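Local coordinates for Low density lipoprotein receptor adapter protein 1 (Rattus norvegicus, PDB 3SO6) that serves as a clathrin-associated sorting adaptor for endocytosis of the LDL receptor, its phosphotyrosine-binding (PTB) domain recognising the NPXY internalization motif of the receptor tail, at residues F6-L11 and F104-R109; K42-T47 and L57-T62. All blocks are in the same frame, centred on the assembly; numbering follows the deposited sequence.

Contact 1. Residues F6-L11 and F104-R109; sequences FSLKYL and FLCTKR
Lys9 O is met twice from the facing strand: Leu105 N donates to it at 2.8 Å, in the carbonyl plane, and Phe104 CA brings a CA-H...O contact to the same oxygen at 3.2 Å. The return bond, Lys9 N to Leu105 O, is 3.1 Å long and nearly straight at 167°, closing the hydrogen-bonded antiparallel pair Lys9-Leu105. Next to it, Tyr10 and Phe104 form a non-hydrogen-bonded pair whose rings lie on one face of the sheet. Tyr10 CD1 rests over a face of the Phe104 ring, 3.5 Å from Phe104 CE2, with the two planes inclined at 44°. Tyrosine suits this partly exposed place because its ring packs on phenylalanine while OH is hydrogen-bonded to His102. Leu8 adds its two branches: CD1 lies 3.7 Å from Phe104 CB, and CD2 reaches Cys106 SG, a small apolar group that fits where the strand ends. With CG anti to the carbonyl carbon (chi1 -72°), Leu11 lays its branched end against Leu105: CG packs on Leu105 CB at 3.9 Å and CD1 lies close to the backbone N. This pairing of first and last strands (4-16 and 99-105), with C-terminal helix 109-131 following, belongs to the PH-like fold of PTB domains; Cys106 packs on Val111 and Ala112 of that helix, Leu11 on helix 22-38, and Phe104 on Leu48 of strand 44-51.

Contact 2. Residues K42-T47 and L57-T62; sequences KLQKVT and LTDSLT
Ser60, just past the end of its strand, turns its hydroxyl back on the hairpin partner: Ser60 OG and Thr47 OG1 share a 2.8 Å hydrogen bond, and a water joins Ser60 OG from another direction. In Ser60, OG lies anti to the carbonyl carbon (chi1 -46°), which sets it over the backbone between Val46 and Thr47. Its amide N bonds to Lys45 O at an angle of 172°, but from above the carbonyl plane, consistent with the regular pairing giving way to a turn here. This is the open end of the antiparallel hairpin of strands 44-51 and 54-59 in the PTB domain sheet, away from the loop that joins them. Further along, Thr47 and Thr58 make a regular antiparallel hydrogen-bonded pair, with Thr47 N 2.8 Å from Thr58 O, and a water bridges Thr47 O and Thr58 OG1.

Asp59 organises the turn with both carboxylate oxygens. Gln44, extended along its chain, crosses it at about a right angle and donates from NE2 to the anti lone pair of Asp59 OD1, 2.8 Å away and in the amide plane. A third water donates to Asp59 OD1 and to Lys45 O and accepts from Leu61 N. On the other oxygen, Thr62 N (2.9 Å) and Thr62 OG1 (2.6 Å) approach Asp59 OD2 from opposite faces of the carboxylate, the hydrogen bond from the Thr62 backbone N, three residues on, making an Asx motif. Aspartate suits this place because its short side chain can accept from Gln44 across the hairpin and from the turn that follows it. On the same face as Asp59, Val46 CG1 touches Leu57 CB at 4.1 Å; both side chains also pack on Ile66 of strand 65-70. With four donors, water included, directed at one carboxylate, Asp59 is probably stabilised as the anion and its rotation restrained.

Contact 2 is nested in the chain between the two segments of contact 1, and their centres lie about 10 Å apart. Strands 4-16 and 44-51 are sheet neighbours, so the contacts meet directly: Leu8 N lies 2.8 Å from Val46 O and Tyr10 N 2.9 Å from Gln44 O, both probable hydrogen bonds. Phe104 also touches Val46 and Leu57, continuing one apolar face from contact 1 into contact 2. Together they join the hairpin, through the first strand, to the last strand of the domain. PTB domains take the NPXY peptide on an edge strand beside the C-terminal helix, here probably strand 74-79, so both contacts are structural and set back from it.

Contact 1. Residues F6-L11 and F104-R109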
ATOM      1  N   PHE A   6       4.011  -0.250  10.971  1.00 15.38           N
ATOM      2  CA  PHE A   6       2.971   0.722  11.251  1.00 13.94           C
ATOM      3  C   PHE A   6       1.723   0.004  11.672  1.00 14.72           C
ATOM      4  O   PHE A   6       1.338  -1.005  11.070  1.00 17.90           O
ATOM      5  CB  PHE A   6       2.677   1.500   9.961  1.00 13.86           C
ATOM      6  CG  PHE A   6       3.859   2.269   9.459  1.00 15.31           C
ATOM      7  CD1 PHE A   6       4.240   3.493  10.013  1.00 16.71           C
ATOM      8  CD2 PHE A   6       4.645   1.706   8.444  1.00 16.98           C
ATOM      9  CE1 PHE A   6       5.387   4.166   9.525  1.00 19.53           C
ATOM     10  CE2 PHE A   6       5.719   2.329   7.954  1.00 21.67           C
ATOM     11  CZ  PHE A   6       6.132   3.529   8.501  1.00 19.55           C
ATOM     12  N   SER A   7       1.056   0.554  12.682  1.00 18.03           N
ATOM     13  CA  SER A   7      -0.157  -0.090  13.215  1.00 17.74           C
ATOM     14  C   SER A   7      -1.332   0.796  12.790  1.00 18.22           C
ATOM     15  O   SER A   7      -1.520   1.849  13.383  1.00 18.82           O
ATOM     16  CB  SER A   7      -0.102  -0.132  14.779  1.00 19.77           C
ATOM     17  OG  SER A   7       1.070  -0.747  15.250  1.00 25.45           O
ATOM     18  N   LEU A   8      -2.077   0.385  11.768  1.00 14.84           N
ATOM     19  CA  LEU A   8      -3.070   1.205  11.096  1.00 14.54           C
ATOM     20  C   LEU A   8      -4.468   0.502  11.183  1.00 14.65           C
ATOM     21  O   LEU A   8      -4.633  -0.545  11.830  1.00 15.41           O
ATOM     22  CB  LEU A   8      -2.668   1.352   9.606  1.00 13.90           C
ATOM     23  CG  LEU A   8      -1.231   1.880   9.352  1.00 13.64           C
ATOM     24  CD1 LEU A   8      -1.100   2.069   7.872  1.00 16.16           C
ATOM     25  CD2 LEU A   8      -0.944   3.155  10.037  1.00 15.35           C
ATOM     26  N   LYS A   9      -5.473   1.153  10.618  1.00 14.54           N
ATOM     27  CA  LYS A   9      -6.800   0.566  10.506  1.00 13.09           C
ATOM     28  C   LYS A   9      -7.083   0.356   9.030  1.00 13.22           C
ATOM     29  O   LYS A   9      -6.762   1.218   8.215  1.00 15.56           O
ATOM     30  CB  LYS A   9      -7.833   1.482  11.119  1.00 15.41           C
ATOM     31  CG  LYS A   9      -7.732   1.502  12.619  1.00 18.72           C
ATOM     32  CD  LYS A   9      -8.702   2.516  13.202  1.00 26.15           C
ATOM     33  CE  LYS A   9      -8.447   2.891  14.688  1.00 31.01           C
ATOM     34  NZ  LYS A   9      -9.584   3.655  15.265  1.00 37.14           N
ATOM     35  N   TYR A  10      -7.619  -0.822   8.638  1.00 13.31           N
ATOM     36  CA  TYR A  10      -7.878  -1.145   7.235  1.00 13.57           C
ATOM     37  C   TYR A  10      -9.236  -0.615   6.819  1.00 11.90           C
ATOM     38  O   TYR A  10     -10.253  -0.965   7.389  1.00 14.78           O
ATOM     39  CB  TYR A  10      -7.879  -2.658   7.079  1.00 14.12           C
ATOM     40  CG  TYR A  10      -8.068  -3.070   5.614  1.00 14.77           C
ATOM     41  CD1 TYR A  10      -7.304  -2.471   4.536  1.00 13.92           C
ATOM     42  CD2 TYR A  10      -8.990  -4.060   5.269  1.00 15.61           C
ATOM     43  CE1 TYR A  10      -7.430  -2.915   3.244  1.00 16.22           C
ATOM     44  CE2 TYR A  10      -9.112  -4.481   3.925  1.00 17.89           C
ATOM     45  CZ  TYR A  10      -8.343  -3.944   2.916  1.00 13.51           C
ATOM     46  OH  TYR A  10      -8.429  -4.376   1.620  1.00 19.27           O
ATOM     47  N   LEU A  11      -9.240   0.298   5.845  1.00 12.59           N
ATOM     48  CA  LEU A  11     -10.522   0.807   5.340  1.00 12.50           C
ATOM     49  C   LEU A  11     -11.198  -0.131   4.345  1.00 12.84           C
ATOM     50  O   LEU A  11     -12.442  -0.246   4.359  1.00 16.01           O
ATOM     51  CB  LEU A  11     -10.265   2.171   4.688  1.00 12.87           C
ATOM     52  CG  LEU A  11      -9.954   3.365   5.663  1.00 12.06           C
ATOM     53  CD1 LEU A  11      -9.231   4.534   4.946  1.00 12.46           C
ATOM     54  CD2 LEU A  11     -11.267   3.914   6.274  1.00 15.25           C
ATOM     55  N   PHE A 104      -5.745   2.527   4.044  1.00  9.50           N
ATOM     56  CA  PHE A 104      -5.568   2.402   5.461  1.00  9.98           C
ATOM     57  C   PHE A 104      -5.710   3.763   6.104  1.00  9.23           C
ATOM     58  O   PHE A 104      -5.184   4.788   5.615  1.00 10.68           O
ATOM     59  CB  PHE A 104      -4.141   1.861   5.764  1.00  9.42           C
ATOM     60  CG  PHE A 104      -3.884   0.542   5.082  1.00 11.39           C
ATOM     61  CD1 PHE A 104      -3.539   0.486   3.733  1.00 12.81           C
ATOM     62  CD2 PHE A 104      -4.069  -0.690   5.812  1.00 11.54           C
ATOM     63  CE1 PHE A 104      -3.371  -0.783   3.116  1.00 11.92           C
ATOM     64  CE2 PHE A 104      -3.892  -1.923   5.173  1.00 14.04           C
ATOM     65  CZ  PHE A 104      -3.573  -1.935   3.822  1.00 13.62           C
ATOM     66  N   LEU A 105      -6.404   3.795   7.237  1.00 11.01           N
ATOM     67  CA  LEU A 105      -6.620   5.026   7.975  1.00 11.43           C
ATOM     68  C   LEU A 105      -5.528   5.127   9.075  1.00 12.76           C
ATOM     69  O   LEU A 105      -5.294   4.157   9.846  1.00 13.45           O
ATOM     70  CB  LEU A 105      -7.968   4.970   8.663  1.00 12.01           C
ATOM     71  CG  LEU A 105      -8.296   6.230   9.456  1.00 14.25           C
ATOM     72  CD1 LEU A 105      -8.587   7.456   8.584  1.00 14.01           C
ATOM     73  CD2 LEU A 105      -9.613   5.982  10.238  1.00 17.05           C
ATOM     74  N   CYS A 106      -4.848   6.277   9.074  1.00 12.71           N
ATOM     75  CA  CYS A 106      -3.801   6.579  10.042  1.00 12.53           C
ATOM     76  C   CYS A 106      -4.430   7.520  11.065  1.00 14.68           C
ATOM     77  O   CYS A 106      -5.448   8.178  10.833  1.00 15.72           O
ATOM     78  CB  CYS A 106      -2.607   7.232   9.345  1.00 13.62           C
ATOM     79  SG  CYS A 106      -1.985   6.211   7.960  1.00 13.37           S
ATOM     80  N   THR A 107      -3.753   7.696  12.179  1.00 16.81           N
ATOM     81  CA  THR A 107      -4.213   8.702  13.167  1.00 18.59           C
ATOM     82  C   THR A 107      -4.100  10.125  12.724  1.00 19.04           C
ATOM     83  O   THR A 107      -4.921  11.004  13.165  1.00 21.80           O
ATOM     84  CB  THR A 107      -3.482   8.517  14.537  1.00 20.27           C
ATOM     85  OG1 THR A 107      -2.072   8.466  14.258  1.00 24.22           O
ATOM     86  CG2 THR A 107      -3.844   7.170  15.094  1.00 21.80           C
ATOM     87  N   LYS A 108      -3.101  10.415  11.919  1.00 18.95           N
ATOM     88  CA  LYS A 108      -2.734  11.790  11.575  1.00 16.80           C
ATOM     89  C   LYS A 108      -2.181  11.829  10.142  1.00 15.55           C
ATOM     90  O   LYS A 108      -1.653  10.820   9.670  1.00 15.76           O
ATOM     91  CB  LYS A 108      -1.593  12.272  12.508  1.00 20.33           C
ATOM     92  CG  LYS A 108      -2.051  12.479  14.025  1.00 24.00           C
ATOM     93  CD  LYS A 108      -0.927  13.144  14.802  1.00 29.18           C
ATOM     94  CE  LYS A 108      -0.939  12.812  16.335  1.00 34.37           C
ATOM     95  NZ  LYS A 108      -0.026  13.751  17.080  1.00 39.72           N
ATOM     96  N   ARG A 109      -2.328  12.993   9.493  1.00 16.57           N
ATOM     97  CA  ARG A 109      -1.781  13.217   8.197  1.00 16.22           C
ATOM     98  C   ARG A 109      -0.282  12.885   8.212  1.00 15.09           C
ATOM     99  O   ARG A 109       0.245  12.328   7.251  1.00 15.64           O
ATOM    100  CB  ARG A 109      -2.036  14.657   7.812  1.00 18.09           C
ATOM    101  CG  ARG A 109      -1.300  15.121   6.603  1.00 21.05           C
ATOM    102  CD  ARG A 109      -1.530  16.597   6.513  1.00 29.15           C
ATOM    103  NE  ARG A 109      -1.255  17.083   5.180  1.00 33.97           N
ATOM    104  CZ  ARG A 109      -0.814  18.309   4.945  1.00 35.99           C
ATOM    105  NH1 ARG A 109      -0.627  19.101   5.981  1.00 34.61           N
TER

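Contact 2. Residues K42-T47 and L57-T62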
ATOM      1  N   LYS A  42     -16.672  -0.889  13.270  1.00 21.86           N
ATOM      2  CA  LYS A  42     -15.298  -0.479  13.573  1.00 21.57           C
ATOM      3  C   LYS A  42     -14.328  -1.157  12.602  1.00 19.17           C
ATOM      4  O   LYS A  42     -14.573  -2.290  12.149  1.00 19.97           O
ATOM      5  CB  LYS A  42     -14.940  -0.859  15.022  1.00 26.27           C
ATOM      6  CG  LYS A  42     -15.766  -0.085  16.054  1.00 31.11           C
ATOM      7  CD  LYS A  42     -15.701   1.440  15.773  1.00 35.21           C
ATOM      8  CE  LYS A  42     -16.958   2.178  16.188  1.00 40.49           C
ATOM      9  NZ  LYS A  42     -16.940   2.535  17.623  1.00 41.81           N
ATOM     10  N   LEU A  43     -13.296  -0.451  12.210  1.00 17.42           N
ATOM     11  CA  LEU A  43     -12.322  -0.974  11.273  1.00 17.12           C
ATOM     12  C   LEU A  43     -11.412  -2.051  11.866  1.00 16.33           C
ATOM     13  O   LEU A  43     -11.035  -1.960  13.018  1.00 19.11           O
ATOM     14  CB  LEU A  43     -11.461   0.195  10.734  1.00 17.95           C
ATOM     15  CG  LEU A  43     -12.310   1.345  10.116  1.00 16.75           C
ATOM     16  CD1 LEU A  43     -11.323   2.484   9.723  1.00 18.31           C
ATOM     17  CD2 LEU A  43     -13.102   0.798   8.944  1.00 17.04           C
ATOM     18  N   GLN A  44     -10.978  -2.995  11.020  1.00 15.88           N
ATOM     19  CA  GLN A  44      -9.986  -4.034  11.426  1.00 14.02           C
ATOM     20  C   GLN A  44      -8.634  -3.372  11.646  1.00 14.22           C
ATOM     21  O   GLN A  44      -8.155  -2.654  10.778  1.00 16.62           O
ATOM     22  CB  GLN A  44      -9.938  -5.116  10.343  1.00 15.55           C
ATOM     23  CG  GLN A  44      -8.924  -6.268  10.630  1.00 15.83           C
ATOM     24  CD  GLN A  44      -8.719  -7.141   9.451  1.00 15.23           C
ATOM     25  OE1 GLN A  44      -9.097  -6.778   8.345  1.00 20.26           O
ATOM     26  NE2 GLN A  44      -8.051  -8.282   9.642  1.00 19.35           N
ATOM     27  N   LYS A  45      -7.987  -3.665  12.784  1.00 15.96           N
ATOM     28  CA  LYS A  45      -6.658  -3.173  13.066  1.00 16.02           C
ATOM     29  C   LYS A  45      -5.653  -4.043  12.291  1.00 16.73           C
ATOM     30  O   LYS A  45      -5.676  -5.289  12.395  1.00 17.48           O
ATOM     31  CB  LYS A  45      -6.350  -3.216  14.590  1.00 18.42           C
ATOM     32  CG  LYS A  45      -7.311  -2.263  15.312  1.00 23.38           C
ATOM     33  CD  LYS A  45      -6.957  -2.064  16.805  1.00 27.80           C
ATOM     34  CE  LYS A  45      -7.842  -1.001  17.517  1.00 32.49           C
ATOM     35  NZ  LYS A  45      -9.323  -1.330  17.392  1.00 38.37           N
ATOM     36  N   VAL A  46      -4.860  -3.400  11.457  1.00 18.11           N
ATOM     37  CA  VAL A  46      -3.888  -4.119  10.693  1.00 18.32           C
ATOM     38  C   VAL A  46      -2.512  -3.524  10.881  1.00 18.44           C
ATOM     39  O   VAL A  46      -2.384  -2.291  10.924  1.00 20.77           O
ATOM     40  CB  VAL A  46      -4.326  -4.165   9.182  1.00 18.47           C
ATOM     41  CG1 VAL A  46      -3.246  -4.675   8.208  1.00 21.05           C
ATOM     42  CG2 VAL A  46      -5.669  -4.907   9.017  1.00 19.34           C
ATOM     43  N   THR A  47      -1.495  -4.383  10.907  1.00 16.12           N
ATOM     44  CA  THR A  47      -0.097  -3.977  10.970  1.00 17.76           C
ATOM     45  C   THR A  47       0.546  -4.153   9.636  1.00 16.23           C
ATOM     46  O   THR A  47       0.329  -5.131   8.956  1.00 17.81           O
ATOM     47  CB  THR A  47       0.618  -4.839  12.050  1.00 19.34           C
ATOM     48  OG1 THR A  47      -0.060  -4.542  13.278  1.00 24.10           O
ATOM     49  CG2 THR A  47       2.061  -4.526  12.143  1.00 21.98           C
ATOM     50  N   LEU A  57       1.066  -7.593   5.532  1.00 16.11           N
ATOM     51  CA  LEU A  57      -0.120  -7.161   6.274  1.00 16.66           C
ATOM     52  C   LEU A  57      -0.510  -8.276   7.232  1.00 17.02           C
ATOM     53  O   LEU A  57      -0.711  -9.417   6.817  1.00 17.27           O
ATOM     54  CB  LEU A  57      -1.297  -6.947   5.361  1.00 17.56           C
ATOM     55  CG  LEU A  57      -1.121  -5.953   4.252  1.00 21.27           C
ATOM     56  CD1 LEU A  57      -2.477  -6.027   3.472  1.00 23.76           C
ATOM     57  CD2 LEU A  57      -0.790  -4.559   4.795  1.00 23.49           C
ATOM     58  N   THR A  58      -0.596  -7.921   8.507  1.00 15.92           N
ATOM     59  CA  THR A  58      -1.007  -8.862   9.545  1.00 17.99           C
ATOM     60  C   THR A  58      -2.142  -8.303  10.330  1.00 19.32           C
ATOM     61  O   THR A  58      -2.283  -7.069  10.542  1.00 20.09           O
ATOM     62  CB  THR A  58       0.199  -9.246  10.414  1.00 19.39           C
ATOM     63  OG1 THR A  58       0.716  -8.079  11.073  1.00 22.59           O
ATOM     64  CG2 THR A  58       1.268  -9.988   9.637  1.00 21.52           C
ATOM     65  N   ASP A  59      -3.018  -9.204  10.737  1.00 18.95           N
ATOM     66  CA  ASP A  59      -4.139  -8.838  11.554  1.00 18.74           C
ATOM     67  C   ASP A  59      -3.484  -8.458  12.899  1.00 19.00           C
ATOM     68  O   ASP A  59      -2.769  -9.299  13.513  1.00 19.92           O
ATOM     69  CB  ASP A  59      -5.083 -10.071  11.672  1.00 19.40           C
ATOM     70  CG  ASP A  59      -6.191  -9.831  12.579  1.00 21.72           C
ATOM     71  OD1 ASP A  59      -7.124  -9.085  12.198  1.00 22.78           O
ATOM     72  OD2 ASP A  59      -6.097 -10.369  13.696  1.00 24.50           O
ATOM     73  N   SER A  60      -3.753  -7.285  13.436  1.00 19.73           N
ATOM     74  CA  SER A  60      -3.073  -6.930  14.664  1.00 21.22           C
ATOM     75  C   SER A  60      -3.495  -7.758  15.890  1.00 21.83           C
ATOM     76  O   SER A  60      -2.639  -8.109  16.730  1.00 23.85           O
ATOM     77  CB  SER A  60      -3.100  -5.427  14.998  1.00 21.44           C
ATOM     78  OG  SER A  60      -2.777  -4.543  13.892  1.00 23.60           O
ATOM     79  N   LEU A  61      -4.788  -8.110  15.974  1.00 20.97           N
ATOM     80  CA  LEU A  61      -5.267  -8.886  17.141  1.00 22.74           C
ATOM     81  C   LEU A  61      -4.582 -10.263  17.219  1.00 24.39           C
ATOM     82  O   LEU A  61      -4.125 -10.702  18.302  1.00 27.03           O
ATOM     83  CB  LEU A  61      -6.790  -9.047  17.146  1.00 23.64           C
ATOM     84  CG  LEU A  61      -7.566  -7.766  17.277  1.00 23.11           C
ATOM     85  CD1 LEU A  61      -9.074  -7.999  17.125  1.00 26.04           C
ATOM     86  CD2 LEU A  61      -7.187  -7.072  18.582  1.00 29.85           C
ATOM     87  N   THR A  62      -4.513 -10.966  16.091  1.00 23.49           N
ATOM     88  CA  THR A  62      -4.094 -12.360  16.106  1.00 24.00           C
ATOM     89  C   THR A  62      -2.605 -12.555  15.676  1.00 24.09           C
ATOM     90  O   THR A  62      -2.058 -13.669  15.816  1.00 24.24           O
ATOM     91  CB  THR A  62      -4.913 -13.171  15.104  1.00 23.70           C
ATOM     92  OG1 THR A  62      -4.762 -12.607  13.809  1.00 23.84           O
ATOM     93  CG2 THR A  62      -6.398 -13.161  15.434  1.00 24.56           C
TER
HETATM   94  O   HOH W   1      -6.946  -7.075  14.144  1.00 19.96           O
HETATM   95  O   HOH W   2      -3.129  -1.738  14.041  1.00 24.74           O
HETATM   96  O   HOH W   3       2.800  -7.044   9.367  1.00 22.34           O